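Local atomic coordinates of DNA helicase RecQ (Deinococcus radiodurans, PDB entry 4Q48), a protein that probably couples ATP hydrolysis to 3'-5' translocation and the unwinding of duplex DNA, represented here by its catalytic core. Residues R471-L474 with R475-S479; A189-K192 with S193-L197; D82-Q86 with N87-A91; S355-P358 with E359-R363. One frame throughout, in Å; residues are numbered along the deposited sequence.

Along the chain the order is interaction 3, 2, 4, 1. Interactions 3 and 2 belong to the first helicase domain, around its seven-stranded parallel sheet: 82-91 leads from helix 74-84 into edge strand 91-94, whereas interaction 2 ends helix 185-194 near the strands 176-180 and 42-45; their centres are about 31 Å apart. Interaction 4 opens helix 359-376 of the zinc-binding region, and interaction 1 closes helix 467-479 of the RQC domain, their centres about 24 Å apart. S479 is hydrogen-bonded to D370 and R363 forms a salt bridge with D486, which joins these two regions. Interactions 1 and 3 are farthest separated, about 51 Å between centres, on opposite sides of the chain's centre.

Interaction 1 of 4, residues R471-L474 with R475-S479; sequences RSVL and RQLVS
R475 folds back along the helix so that its guanidinium lies over the backbone of the preceding turn. One face of the flat group is covered, off towards its rim, by O of R471 and by CA of S472, the latter 3.6 Å from NH2 of R475. CG is turned beside the backbone N and anti to the carbonyl carbon (chi1 -78°), which sends the chain towards R471; a bend at chi3 (-58°) then brings the head across S472. Its nitrogens rest on carbon: NH2 of R475 stands 3.9 Å from CB of S472, and NH1 of R475 3.8 Å from CB of R471. The two arginine heads stay apart, NE of R471 and NH1 of R475 being 5.2 Å from each other; the R471 chain is bent at chi2 and chi3.

On another side of the helix V473 and L477 lie alongside one another, pointing the same way. CG1 of V473 meets CD1 of L477 at 3.8 Å, one branch against one branch. The backbone is held by four consecutive i to i+4 hydrogen bonds, from R475 N to R471 O through V478 N to L474 O, the last 2.8 Å long.

The sequence thus gives helix 467-479 a charged side and an apolar one. L474 and L477 pack on helix 414-426 and, with V478, on L483 of strand 483-484, while R471 leans on helix 433-441. At the helix end S479 OG is hydrogen-bonded to D370 on helix 359-376, tying the RQC domain to the zinc-binding region.

Interaction 2 of 4, residues A189-K192 with S193-L197; sequences ADIK and SVLRL
Between A189-K192 and S193-L197 the backbone goes from helix to turn, and its hydrogen bonds record the change. S193 N reaches A189 O only weakly, at 3.4 Å. V194 N to D190 O and L195 N to I191 O continue the i to i+4 pattern, and the second is nearly straight, 3.1 Å long with 168° at the hydrogen. L195 is the first residue to leave helical angles. R196 then takes a positive phi of 35°, which swings the chain round so that L197 N, five residues on, approaches K192 O at 3.0 Å. This donor lies in the carbonyl plane, on a lone pair of the oxygen.

Among the side chains, I191 and L195 meet at a slant, CG2 of I191 being 3.9 Å from CD1 of L195. The branch that touches is the I191 methyl set anti to the backbone N, while CG1 (chi1 -64°) lies beside it. K192 uses its aliphatic root: CG passes 3.8 Å from O of L197, and the rest of the chain leads away. Two polar ends are engaged beyond the turn, D190 OD2 by a hydrogen bond to S151 OG and R196 by a salt bridge to E169.

The six-to-one bond and the positive phi of R196 recall a Schellman motif, though R196 N and S193 O are too far apart for its second bond. In the fold, helix 185-194 is the connection of a beta-alpha-beta crossover in the RecA-like domain: I191 and K192 lie on L43, L195 and L197 on A178, and I191 also touches A147 of the DEAH box.

Interaction 3 of 4, residues D82-Q86 with N87-A91; sequences DTLRQ and NGVRA
L84 lays its CD2 methyl over the flank of V89, 3.7 Å from CB of V89 and about as far from both of its methyls. With CG1 of the valine anti to the backbone N (chi1 -178°) and CG2 beside that nitrogen, the flank spanned by both branches faces the leucine, and the two side chains meet at an angle instead of lying parallel. L84 and V89 both rest on L117 of strand 117-120, so their pairing carries the apolar surface of helix 74-84 over towards the sheet.

The polypeptide turns back through N87 and G88. N87 N bonds to L84 O at 3.2 Å, coming from above the carbonyl plane. OD1 of N87 is modelled 3.1 Å from T83 O; this is no hydrogen bond but an unfavourable approach of two acceptors, and it carries little weight at this resolution. At G88, phi of 123° would drive a CB against the preceding carbonyl oxygen, so only a residue without CB fits there comfortably. Past the turn, CA of R85 makes a CH...O contact of 3.3 Å to O of V89.

The R85 chain runs extended from CG to NE, and the A91 carbonyl comes over one face of its guanidinium, too close and too poorly angled to be trusted in detail.

Any attraction of R85 for that carbonyl is doubtful as modelled; the contact therefore rests chiefly on leucine-valine packing and the N87-G88 turn.

Interaction 4 of 4, residues S355-P358 with E359-R363; sequences SDAP and EEVKR
Hydrogen bonds come first: K362 curls back from the first turns of helix 359-376, and its NZ makes a weak bond of 2.9 Å to O of S355. The lysine chain is nearly extended until a bend at chi4 (43°) turns the ammonium towards this carbonyl. S355 OG, held anti to the backbone N, accepts A357 N at 3.2 Å, which makes an ST turn ahead of the helix. With an alanine in place of S355, the A357 N-H would probably lose its acceptor and the turn presenting the S355 carbonyl to K362 would be freer to move. P358, at the N-cap position, offers its carbonyl twice: K362 N approaches nearly straight at 3.1 Å (165° at the hydrogen), V361 N only weakly.

Apolar contacts gather on V361. Its CG1 meets CB of A357 at 3.9 Å, and its CG2 lies 4.2 Å from CD of P358, the two side chains running side by side.

As for charge, E359 and E360 stand on the first helical turn, where their carboxylates are likely to be favoured by the helix dipole. The helix thus starts on one sound bond, K362 N to P358 O, two weak ones and the ST turn.

Interaction 1 of 4, residues R471-L474 with R475-S479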
ATOM      1  N   ARG A 471      26.063  -0.365 -12.913  1.00 40.27           N
ATOM      2  CA  ARG A 471      25.003   0.618 -12.742  1.00 36.95           C
ATOM      3  C   ARG A 471      23.689  -0.127 -12.715  1.00 40.72           C
ATOM      4  O   ARG A 471      22.758   0.229 -11.962  1.00 43.48           O
ATOM      5  CB  ARG A 471      25.013   1.657 -13.861  1.00 35.85           C
ATOM      6  CG  ARG A 471      26.152   2.663 -13.788  1.00 36.12           C
ATOM      7  CD  ARG A 471      26.232   3.379 -12.438  1.00 40.86           C
ATOM      8  NE  ARG A 471      25.263   4.459 -12.305  1.00 46.19           N
ATOM      9  CZ  ARG A 471      25.487   5.708 -12.707  1.00 46.35           C
ATOM     10  NH1 ARG A 471      26.651   6.016 -13.280  1.00 45.33           N
ATOM     11  NH2 ARG A 471      24.547   6.645 -12.542  1.00 42.34           N
ATOM     12  N   SER A 472      23.634  -1.170 -13.541  1.00 39.61           N
ATOM     13  CA  SER A 472      22.493  -2.069 -13.620  1.00 37.74           C
ATOM     14  C   SER A 472      22.288  -2.851 -12.310  1.00 38.20           C
ATOM     15  O   SER A 472      21.190  -2.824 -11.727  1.00 33.99           O
ATOM     16  CB  SER A 472      22.673  -3.029 -14.795  1.00 34.24           C
ATOM     17  OG  SER A 472      21.830  -4.158 -14.645  1.00 36.46           O
ATOM     18  N   VAL A 473      23.353  -3.509 -11.841  1.00 36.91           N
ATOM     19  CA  VAL A 473      23.321  -4.238 -10.577  1.00 30.88           C
ATOM     20  C   VAL A 473      22.853  -3.287  -9.485  1.00 33.77           C
ATOM     21  O   VAL A 473      21.989  -3.644  -8.664  1.00 31.72           O
ATOM     22  CB  VAL A 473      24.707  -4.819 -10.188  1.00 30.45           C
ATOM     23  CG1 VAL A 473      24.762  -5.119  -8.714  1.00 34.19           C
ATOM     24  CG2 VAL A 473      25.034  -6.074 -10.976  1.00 31.48           C
ATOM     25  N   LEU A 474      23.391  -2.064  -9.495  1.00 32.65           N
ATOM     26  CA  LEU A 474      23.018  -1.081  -8.481  1.00 30.34           C
ATOM     27  C   LEU A 474      21.553  -0.683  -8.538  1.00 33.35           C
ATOM     28  O   LEU A 474      20.925  -0.598  -7.492  1.00 35.73           O
ATOM     29  CB  LEU A 474      23.903   0.168  -8.564  1.00 30.49           C
ATOM     30  CG  LEU A 474      25.391  -0.068  -8.213  1.00 33.63           C
ATOM     31  CD1 LEU A 474      26.254   1.115  -8.644  1.00 35.58           C
ATOM     32  CD2 LEU A 474      25.615  -0.405  -6.716  1.00 28.15           C
ATOM     33  N   ARG A 475      20.985  -0.500  -9.729  1.00 34.35           N
ATOM     34  CA  ARG A 475      19.579  -0.128  -9.812  1.00 29.00           C
ATOM     35  C   ARG A 475      18.760  -1.241  -9.253  1.00 30.59           C
ATOM     36  O   ARG A 475      17.773  -1.036  -8.542  1.00 33.44           O
ATOM     37  CB  ARG A 475      19.167   0.187 -11.245  1.00 33.86           C
ATOM     38  CG  ARG A 475      19.605   1.576 -11.697  1.00 47.45           C
ATOM     39  CD  ARG A 475      18.997   1.982 -13.031  1.00 47.20           C
ATOM     40  NE  ARG A 475      19.335   1.025 -14.078  1.00 53.26           N
ATOM     41  CZ  ARG A 475      20.439   1.106 -14.822  1.00 45.02           C
ATOM     42  NH1 ARG A 475      21.277   2.119 -14.630  1.00 45.64           N
ATOM     43  NH2 ARG A 475      20.688   0.194 -15.766  1.00 33.50           N
ATOM     44  N   GLN A 476      19.209  -2.441  -9.555  1.00 33.49           N
ATOM     45  CA  GLN A 476      18.475  -3.618  -9.181  1.00 33.97           C
ATOM     46  C   GLN A 476      18.466  -3.735  -7.666  1.00 33.36           C
ATOM     47  O   GLN A 476      17.416  -4.009  -7.066  1.00 29.80           O
ATOM     48  CB  GLN A 476      19.091  -4.853  -9.842  1.00 37.67           C
ATOM     49  CG  GLN A 476      18.116  -5.985  -9.903  1.00 43.67           C
ATOM     50  CD  GLN A 476      17.010  -5.736 -10.922  1.00 49.07           C
ATOM     51  OE1 GLN A 476      17.264  -5.300 -12.057  1.00 42.60           O
ATOM     52  NE2 GLN A 476      15.760  -5.921 -10.481  1.00 46.91           N
ATOM     53  N   LEU A 477      19.623  -3.474  -7.048  1.00 30.60           N
ATOM     54  CA  LEU A 477      19.725  -3.546  -5.593  1.00 29.69           C
ATOM     55  C   LEU A 477      18.923  -2.417  -4.978  1.00 30.15           C
ATOM     56  O   LEU A 477      18.318  -2.579  -3.913  1.00 31.26           O
ATOM     57  CB  LEU A 477      21.179  -3.486  -5.129  1.00 27.31           C
ATOM     58  CG  LEU A 477      21.959  -4.784  -5.341  1.00 24.63           C
ATOM     59  CD1 LEU A 477      23.460  -4.561  -5.170  1.00 22.51           C
ATOM     60  CD2 LEU A 477      21.447  -5.846  -4.418  1.00 21.00           C
ATOM     61  N   VAL A 478      18.888  -1.281  -5.663  1.00 31.38           N
ATOM     62  CA  VAL A 478      18.109  -0.157  -5.164  1.00 34.77           C
ATOM     63  C   VAL A 478      16.640  -0.517  -5.254  1.00 32.89           C
ATOM     64  O   VAL A 478      15.914  -0.394  -4.258  1.00 33.19           O
ATOM     65  CB  VAL A 478      18.384   1.165  -5.924  1.00 31.04           C
ATOM     66  CG1 VAL A 478      17.408   2.238  -5.471  1.00 23.53           C
ATOM     67  CG2 VAL A 478      19.804   1.625  -5.668  1.00 30.63           C
ATOM     68  N   SER A 479      16.203  -0.960  -6.434  1.00 31.03           N
ATOM     69  CA  SER A 479      14.778  -1.248  -6.638  1.00 31.07           C
ATOM     70  C   SER A 479      14.224  -2.276  -5.696  1.00 31.50           C
ATOM     71  O   SER A 479      13.076  -2.162  -5.294  1.00 36.31           O
ATOM     72  CB  SER A 479      14.498  -1.699  -8.058  1.00 24.98           C
ATOM     73  OG  SER A 479      14.610  -0.591  -8.915  1.00 40.08           O
TER

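Interaction 2 of 4, residues A189-K192 with S193-L197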
ATOM      1  N   ALA A 189       8.056   5.349   7.086  1.00 66.66           N
ATOM      2  CA  ALA A 189       9.076   6.082   7.804  1.00 65.11           C
ATOM      3  C   ALA A 189       8.604   7.480   8.218  1.00 64.18           C
ATOM      4  O   ALA A 189       8.925   7.954   9.310  1.00 60.92           O
ATOM      5  CB  ALA A 189      10.335   6.167   6.949  1.00 65.75           C
ATOM      6  N   ASP A 190       7.792   8.098   7.361  1.00 64.35           N
ATOM      7  CA  ASP A 190       7.300   9.463   7.543  1.00 57.05           C
ATOM      8  C   ASP A 190       6.154   9.588   8.534  1.00 66.08           C
ATOM      9  O   ASP A 190       6.031  10.598   9.228  1.00 67.20           O
ATOM     10  CB  ASP A 190       6.802   9.993   6.201  1.00 66.58           C
ATOM     11  CG  ASP A 190       7.821  10.828   5.482  1.00 76.97           C
ATOM     12  OD1 ASP A 190       9.016  10.755   5.858  1.00 77.95           O
ATOM     13  OD2 ASP A 190       7.412  11.521   4.514  1.00 72.23           O
ATOM     14  N   ILE A 191       5.340   8.542   8.632  1.00 69.68           N
ATOM     15  CA  ILE A 191       4.311   8.475   9.659  1.00 62.30           C
ATOM     16  C   ILE A 191       4.956   8.433  11.033  1.00 63.99           C
ATOM     17  O   ILE A 191       4.533   9.156  11.936  1.00 67.58           O
ATOM     18  CB  ILE A 191       3.414   7.246   9.467  1.00 60.91           C
ATOM     19  CG1 ILE A 191       2.652   7.359   8.149  1.00 60.56           C
ATOM     20  CG2 ILE A 191       2.450   7.099  10.632  1.00 57.59           C
ATOM     21  CD1 ILE A 191       1.877   6.090   7.762  1.00 63.02           C
ATOM     22  N   LYS A 192       6.015   7.637  11.170  1.00 57.30           N
ATOM     23  CA  LYS A 192       6.707   7.518  12.436  1.00 59.12           C
ATOM     24  C   LYS A 192       7.141   8.933  12.851  1.00 63.24           C
ATOM     25  O   LYS A 192       6.966   9.335  14.003  1.00 63.85           O
ATOM     26  CB  LYS A 192       7.895   6.554  12.321  1.00 61.61           C
ATOM     27  CG  LYS A 192       7.495   5.079  12.106  1.00 64.34           C
ATOM     28  CD  LYS A 192       8.717   4.167  11.878  1.00 64.68           C
ATOM     29  CE  LYS A 192       8.320   2.727  11.502  1.00 64.28           C
ATOM     30  NZ  LYS A 192       8.781   1.662  12.471  1.00 65.32           N
ATOM     31  N   SER A 193       7.638   9.713  11.901  1.00 57.12           N
ATOM     32  CA  SER A 193       8.190  11.022  12.239  1.00 62.00           C
ATOM     33  C   SER A 193       7.151  12.057  12.692  1.00 65.62           C
ATOM     34  O   SER A 193       7.412  12.837  13.610  1.00 59.43           O
ATOM     35  CB  SER A 193       8.973  11.582  11.056  1.00 59.23           C
ATOM     36  OG  SER A 193      10.322  11.167  11.123  1.00 62.54           O
ATOM     37  N   VAL A 194       5.993  12.083  12.035  1.00 67.43           N
ATOM     38  CA  VAL A 194       4.934  13.045  12.370  1.00 64.39           C
ATOM     39  C   VAL A 194       4.210  12.762  13.695  1.00 64.12           C
ATOM     40  O   VAL A 194       3.871  13.691  14.445  1.00 65.23           O
ATOM     41  CB  VAL A 194       3.915  13.133  11.235  1.00 67.91           C
ATOM     42  CG1 VAL A 194       2.954  14.294  11.477  1.00 71.40           C
ATOM     43  CG2 VAL A 194       4.652  13.342   9.917  1.00 59.34           C
ATOM     44  N   LEU A 195       3.924  11.489  13.950  1.00 64.31           N
ATOM     45  CA  LEU A 195       3.138  11.101  15.115  1.00 63.73           C
ATOM     46  C   LEU A 195       3.995  10.437  16.188  1.00 64.34           C
ATOM     47  O   LEU A 195       3.465   9.694  17.020  1.00 63.93           O
ATOM     48  CB  LEU A 195       2.001  10.162  14.686  1.00 60.83           C
ATOM     49  CG  LEU A 195       1.221  10.611  13.442  1.00 56.06           C
ATOM     50  CD1 LEU A 195       0.347   9.499  12.899  1.00 45.58           C
ATOM     51  CD2 LEU A 195       0.386  11.851  13.732  1.00 52.96           C
ATOM     52  N   ARG A 196       5.300  10.724  16.176  1.00 65.67           N
ATOM     53  CA  ARG A 196       6.283  10.094  17.080  1.00 65.46           C
ATOM     54  C   ARG A 196       6.013   8.638  17.413  1.00 64.57           C
ATOM     55  O   ARG A 196       5.736   8.282  18.558  1.00 60.70           O
ATOM     56  CB  ARG A 196       6.421  10.882  18.382  1.00 60.00           C
ATOM     57  CG  ARG A 196       6.572  12.363  18.180  1.00 67.13           C
ATOM     58  CD  ARG A 196       6.511  13.106  19.501  1.00 79.46           C
ATOM     59  NE  ARG A 196       5.951  14.438  19.279  1.00 87.61           N
ATOM     60  CZ  ARG A 196       6.041  15.471  20.114  1.00 84.60           C
ATOM     61  NH1 ARG A 196       5.492  16.629  19.760  1.00 80.37           N
ATOM     62  NH2 ARG A 196       6.628  15.343  21.305  1.00 75.27           N
ATOM     63  N   LEU A 197       6.118   7.797  16.394  1.00 66.46           N
ATOM     64  CA  LEU A 197       5.911   6.368  16.563  1.00 64.61           C
ATOM     65  C   LEU A 197       7.175   5.654  16.127  1.00 65.42           C
ATOM     66  O   LEU A 197       7.157   4.457  15.807  1.00 68.91           O
ATOM     67  CB  LEU A 197       4.677   5.893  15.782  1.00 58.91           C
ATOM     68  CG  LEU A 197       3.414   6.668  16.180  1.00 59.76           C
ATOM     69  CD1 LEU A 197       2.182   6.265  15.385  1.00 63.83           C
ATOM     70  CD2 LEU A 197       3.155   6.504  17.657  1.00 59.10           C
TER

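Interaction 3 of 4, residues D82-Q86 with N87-A91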
ATOM      1  N   ASP A  82     -23.546   4.813  11.939  1.00 88.20           N
ATOM      2  CA  ASP A  82     -24.792   4.109  11.647  1.00 78.92           C
ATOM      3  C   ASP A  82     -24.557   2.625  11.828  1.00 72.48           C
ATOM      4  O   ASP A  82     -25.353   1.947  12.480  1.00 76.18           O
ATOM      5  CB  ASP A  82     -25.284   4.378  10.216  1.00 87.36           C
ATOM      6  CG  ASP A  82     -25.932   5.757  10.040  1.00 91.67           C
ATOM      7  OD1 ASP A  82     -26.150   6.480  11.037  1.00 89.58           O
ATOM      8  OD2 ASP A  82     -26.271   6.096   8.883  1.00 88.61           O
ATOM      9  N   THR A  83     -23.433   2.139  11.302  1.00 67.00           N
ATOM     10  CA  THR A  83     -23.014   0.758  11.523  1.00 74.46           C
ATOM     11  C   THR A  83     -22.952   0.469  13.025  1.00 73.80           C
ATOM     12  O   THR A  83     -23.499  -0.522  13.523  1.00 68.21           O
ATOM     13  CB  THR A  83     -21.598   0.467  10.904  1.00 83.90           C
ATOM     14  OG1 THR A  83     -21.498   0.990   9.570  1.00 84.97           O
ATOM     15  CG2 THR A  83     -21.286  -1.029  10.890  1.00 75.95           C
ATOM     16  N   LEU A  84     -22.305   1.383  13.743  1.00 78.05           N
ATOM     17  CA  LEU A  84     -21.948   1.189  15.150  1.00 74.63           C
ATOM     18  C   LEU A  84     -23.072   1.387  16.166  1.00 67.49           C
ATOM     19  O   LEU A  84     -23.092   0.724  17.204  1.00 62.04           O
ATOM     20  CB  LEU A  84     -20.783   2.115  15.501  1.00 72.25           C
ATOM     21  CG  LEU A  84     -19.441   1.445  15.207  1.00 70.90           C
ATOM     22  CD1 LEU A  84     -18.327   2.462  15.107  1.00 61.81           C
ATOM     23  CD2 LEU A  84     -19.141   0.396  16.267  1.00 63.00           C
ATOM     24  N   ARG A  85     -24.052   2.220  15.827  1.00 69.95           N
ATOM     25  CA  ARG A  85     -25.045   2.628  16.805  1.00 64.23           C
ATOM     26  C   ARG A  85     -26.150   1.584  16.949  1.00 66.74           C
ATOM     27  O   ARG A  85     -27.085   1.775  17.717  1.00 70.38           O
ATOM     28  CB  ARG A  85     -25.703   3.948  16.359  1.00 65.17           C
ATOM     29  CG  ARG A  85     -25.097   5.276  16.840  1.00 69.35           C
ATOM     30  CD  ARG A  85     -26.068   6.430  16.504  1.00 69.66           C
ATOM     31  NE  ARG A  85     -25.487   7.778  16.501  1.00 77.25           N
ATOM     32  CZ  ARG A  85     -25.200   8.513  17.579  1.00 76.05           C
ATOM     33  NH1 ARG A  85     -25.363   8.025  18.806  1.00 67.15           N
ATOM     34  NH2 ARG A  85     -24.689   9.737  17.423  1.00 67.80           N
ATOM     35  N   GLN A  86     -26.014   0.449  16.271  1.00 78.22           N
ATOM     36  CA  GLN A  86     -26.968  -0.649  16.428  1.00 76.30           C
ATOM     37  C   GLN A  86     -26.310  -1.874  17.034  1.00 79.03           C
ATOM     38  O   GLN A  86     -26.976  -2.854  17.391  1.00 78.02           O
ATOM     39  CB  GLN A  86     -27.605  -1.020  15.091  1.00 75.94           C
ATOM     40  CG  GLN A  86     -28.658  -0.039  14.607  1.00 83.64           C
ATOM     41  CD  GLN A  86     -29.233  -0.421  13.251  1.00 84.56           C
ATOM     42  OE1 GLN A  86     -28.793  -1.391  12.624  1.00 81.40           O
ATOM     43  NE2 GLN A  86     -30.234   0.334  12.800  1.00 83.72           N
ATOM     44  N   ASN A  87     -24.997  -1.798  17.189  1.00 76.75           N
ATOM     45  CA  ASN A  87     -24.281  -2.838  17.895  1.00 78.93           C
ATOM     46  C   ASN A  87     -24.355  -2.522  19.391  1.00 76.11           C
ATOM     47  O   ASN A  87     -24.186  -3.393  20.244  1.00 78.51           O
ATOM     48  CB  ASN A  87     -22.812  -2.909  17.419  1.00 82.17           C
ATOM     49  CG  ASN A  87     -22.668  -2.891  15.878  1.00 82.02           C
ATOM     50  OD1 ASN A  87     -23.606  -3.215  15.143  1.00 77.03           O
ATOM     51  ND2 ASN A  87     -21.476  -2.508  15.398  1.00 75.43           N
ATOM     52  N   GLY A  88     -24.672  -1.267  19.692  1.00 74.11           N
ATOM     53  CA  GLY A  88     -24.764  -0.786  21.062  1.00 74.24           C
ATOM     54  C   GLY A  88     -23.820   0.393  21.277  1.00 62.14           C
ATOM     55  O   GLY A  88     -24.035   1.227  22.152  1.00 59.90           O
ATOM     56  N   VAL A  89     -22.793   0.475  20.439  1.00 52.47           N
ATOM     57  CA  VAL A  89     -21.756   1.487  20.561  1.00 53.22           C
ATOM     58  C   VAL A  89     -22.234   2.927  20.281  1.00 54.54           C
ATOM     59  O   VAL A  89     -22.935   3.204  19.305  1.00 51.58           O
ATOM     60  CB  VAL A  89     -20.589   1.136  19.618  1.00 53.46           C
ATOM     61  CG1 VAL A  89     -19.454   2.131  19.743  1.00 50.44           C
ATOM     62  CG2 VAL A  89     -20.134  -0.312  19.854  1.00 47.01           C
ATOM     63  N   ARG A  90     -21.840   3.845  21.158  1.00 51.81           N
ATOM     64  CA  ARG A  90     -22.225   5.246  21.025  1.00 49.67           C
ATOM     65  C   ARG A  90     -21.126   5.997  20.269  1.00 46.11           C
ATOM     66  O   ARG A  90     -19.973   5.995  20.700  1.00 47.18           O
ATOM     67  CB  ARG A  90     -22.463   5.857  22.404  1.00 48.56           C
ATOM     68  CG  ARG A  90     -23.117   4.887  23.402  1.00 48.02           C
ATOM     69  CD  ARG A  90     -23.013   5.413  24.812  1.00 45.19           C
ATOM     70  NE  ARG A  90     -21.743   4.998  25.415  1.00 50.43           N
ATOM     71  CZ  ARG A  90     -21.270   5.462  26.568  1.00 43.32           C
ATOM     72  NH1 ARG A  90     -21.958   6.361  27.259  1.00 43.38           N
ATOM     73  NH2 ARG A  90     -20.103   5.034  27.021  1.00 41.04           N
ATOM     74  N   ALA A  91     -21.464   6.617  19.144  1.00 41.17           N
ATOM     75  CA  ALA A  91     -20.466   7.352  18.383  1.00 44.15           C
ATOM     76  C   ALA A  91     -21.078   8.563  17.699  1.00 50.33           C
ATOM     77  O   ALA A  91     -22.297   8.640  17.536  1.00 51.12           O
ATOM     78  CB  ALA A  91     -19.813   6.462  17.369  1.00 45.06           C
TER

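Interaction 4 of 4, residues S355-P358 with E359-R363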
ATOM      1  N   SER A 355       3.405  16.421 -17.628  1.00 72.28           N
ATOM      2  CA  SER A 355       2.546  16.756 -16.507  1.00 69.08           C
ATOM      3  C   SER A 355       2.974  18.133 -15.994  1.00 74.46           C
ATOM      4  O   SER A 355       4.127  18.543 -16.188  1.00 70.18           O
ATOM      5  CB  SER A 355       2.660  15.673 -15.419  1.00 69.73           C
ATOM      6  OG  SER A 355       2.055  16.049 -14.194  1.00 73.62           O
ATOM      7  N   ASP A 356       2.046  18.879 -15.398  1.00 76.40           N
ATOM      8  CA  ASP A 356       2.395  20.188 -14.851  1.00 77.41           C
ATOM      9  C   ASP A 356       2.462  20.104 -13.327  1.00 77.38           C
ATOM     10  O   ASP A 356       2.520  21.111 -12.630  1.00 79.16           O
ATOM     11  CB  ASP A 356       1.383  21.259 -15.294  1.00 78.08           C
ATOM     12  CG  ASP A 356       2.064  22.537 -15.780  1.00 81.37           C
ATOM     13  OD1 ASP A 356       3.210  22.792 -15.345  1.00 78.80           O
ATOM     14  OD2 ASP A 356       1.463  23.280 -16.593  1.00 76.87           O
ATOM     15  N   ALA A 357       2.507  18.877 -12.828  1.00 74.28           N
ATOM     16  CA  ALA A 357       2.565  18.611 -11.404  1.00 71.83           C
ATOM     17  C   ALA A 357       3.786  19.267 -10.751  1.00 73.55           C
ATOM     18  O   ALA A 357       4.735  19.639 -11.443  1.00 68.08           O
ATOM     19  CB  ALA A 357       2.569  17.109 -11.159  1.00 68.52           C
ATOM     20  N   PRO A 358       3.714  19.500  -9.426  1.00 76.15           N
ATOM     21  CA  PRO A 358       4.826  19.964  -8.590  1.00 67.51           C
ATOM     22  C   PRO A 358       5.935  18.944  -8.428  1.00 63.87           C
ATOM     23  O   PRO A 358       5.736  17.749  -8.606  1.00 60.43           O
ATOM     24  CB  PRO A 358       4.163  20.236  -7.240  1.00 69.38           C
ATOM     25  CG  PRO A 358       2.789  20.571  -7.590  1.00 72.51           C
ATOM     26  CD  PRO A 358       2.433  19.640  -8.715  1.00 73.85           C
ATOM     27  N   GLU A 359       7.096  19.447  -8.037  1.00 67.59           N
ATOM     28  CA  GLU A 359       8.316  18.667  -8.000  1.00 60.74           C
ATOM     29  C   GLU A 359       8.194  17.327  -7.284  1.00 58.35           C
ATOM     30  O   GLU A 359       8.543  16.295  -7.844  1.00 54.88           O
ATOM     31  CB  GLU A 359       9.403  19.505  -7.319  1.00 53.00           C
ATOM     32  CG  GLU A 359       9.915  20.646  -8.179  1.00 54.30           C
ATOM     33  CD  GLU A 359      10.826  21.577  -7.406  1.00 66.59           C
ATOM     34  OE1 GLU A 359      10.893  21.425  -6.152  1.00 61.00           O
ATOM     35  OE2 GLU A 359      11.468  22.451  -8.053  1.00 61.76           O
ATOM     36  N   GLU A 360       7.626  17.329  -6.084  1.00 68.49           N
ATOM     37  CA  GLU A 360       7.549  16.097  -5.298  1.00 65.76           C
ATOM     38  C   GLU A 360       6.519  15.134  -5.849  1.00 59.74           C
ATOM     39  O   GLU A 360       6.645  13.939  -5.658  1.00 62.93           O
ATOM     40  CB  GLU A 360       7.280  16.401  -3.820  1.00 61.48           C
ATOM     41  CG  GLU A 360       6.004  17.178  -3.539  1.00 70.93           C
ATOM     42  CD  GLU A 360       6.205  18.699  -3.635  1.00 77.86           C
ATOM     43  OE1 GLU A 360       7.374  19.149  -3.691  1.00 69.57           O
ATOM     44  OE2 GLU A 360       5.196  19.444  -3.644  1.00 81.61           O
ATOM     45  N   VAL A 361       5.532  15.634  -6.577  1.00 57.58           N
ATOM     46  CA  VAL A 361       4.550  14.741  -7.170  1.00 61.24           C
ATOM     47  C   VAL A 361       5.167  14.009  -8.371  1.00 61.98           C
ATOM     48  O   VAL A 361       4.891  12.828  -8.603  1.00 62.35           O
ATOM     49  CB  VAL A 361       3.290  15.498  -7.588  1.00 66.22           C
ATOM     50  CG1 VAL A 361       2.268  14.541  -8.212  1.00 66.07           C
ATOM     51  CG2 VAL A 361       2.704  16.188  -6.379  1.00 63.56           C
ATOM     52  N   LYS A 362       5.998  14.718  -9.132  1.00 63.16           N
ATOM     53  CA  LYS A 362       6.785  14.110 -10.207  1.00 62.00           C
ATOM     54  C   LYS A 362       7.788  13.091  -9.648  1.00 58.07           C
ATOM     55  O   LYS A 362       8.128  12.105 -10.313  1.00 58.86           O
ATOM     56  CB  LYS A 362       7.534  15.180 -11.009  1.00 54.77           C
ATOM     57  CG  LYS A 362       6.718  15.828 -12.089  1.00 51.73           C
ATOM     58  CD  LYS A 362       7.618  16.559 -13.056  1.00 54.89           C
ATOM     59  CE  LYS A 362       6.928  16.735 -14.384  1.00 62.94           C
ATOM     60  NZ  LYS A 362       5.525  17.151 -14.129  1.00 72.04           N
ATOM     61  N   ARG A 363       8.279  13.364  -8.444  1.00 49.52           N
ATOM     62  CA  ARG A 363       9.220  12.490  -7.785  1.00 49.29           C
ATOM     63  C   ARG A 363       8.529  11.221  -7.301  1.00 55.54           C
ATOM     64  O   ARG A 363       9.034  10.117  -7.500  1.00 58.71           O
ATOM     65  CB  ARG A 363       9.885  13.210  -6.619  1.00 49.46           C
ATOM     66  CG  ARG A 363      10.902  12.353  -5.893  1.00 54.55           C
ATOM     67  CD  ARG A 363      11.783  13.169  -4.964  1.00 57.98           C
ATOM     68  NE  ARG A 363      12.715  12.311  -4.232  1.00 66.06           N
ATOM     69  CZ  ARG A 363      13.290  12.643  -3.079  1.00 71.26           C
ATOM     70  NH1 ARG A 363      13.030  13.821  -2.515  1.00 73.68           N
ATOM     71  NH2 ARG A 363      14.128  11.801  -2.488  1.00 68.89           N
TER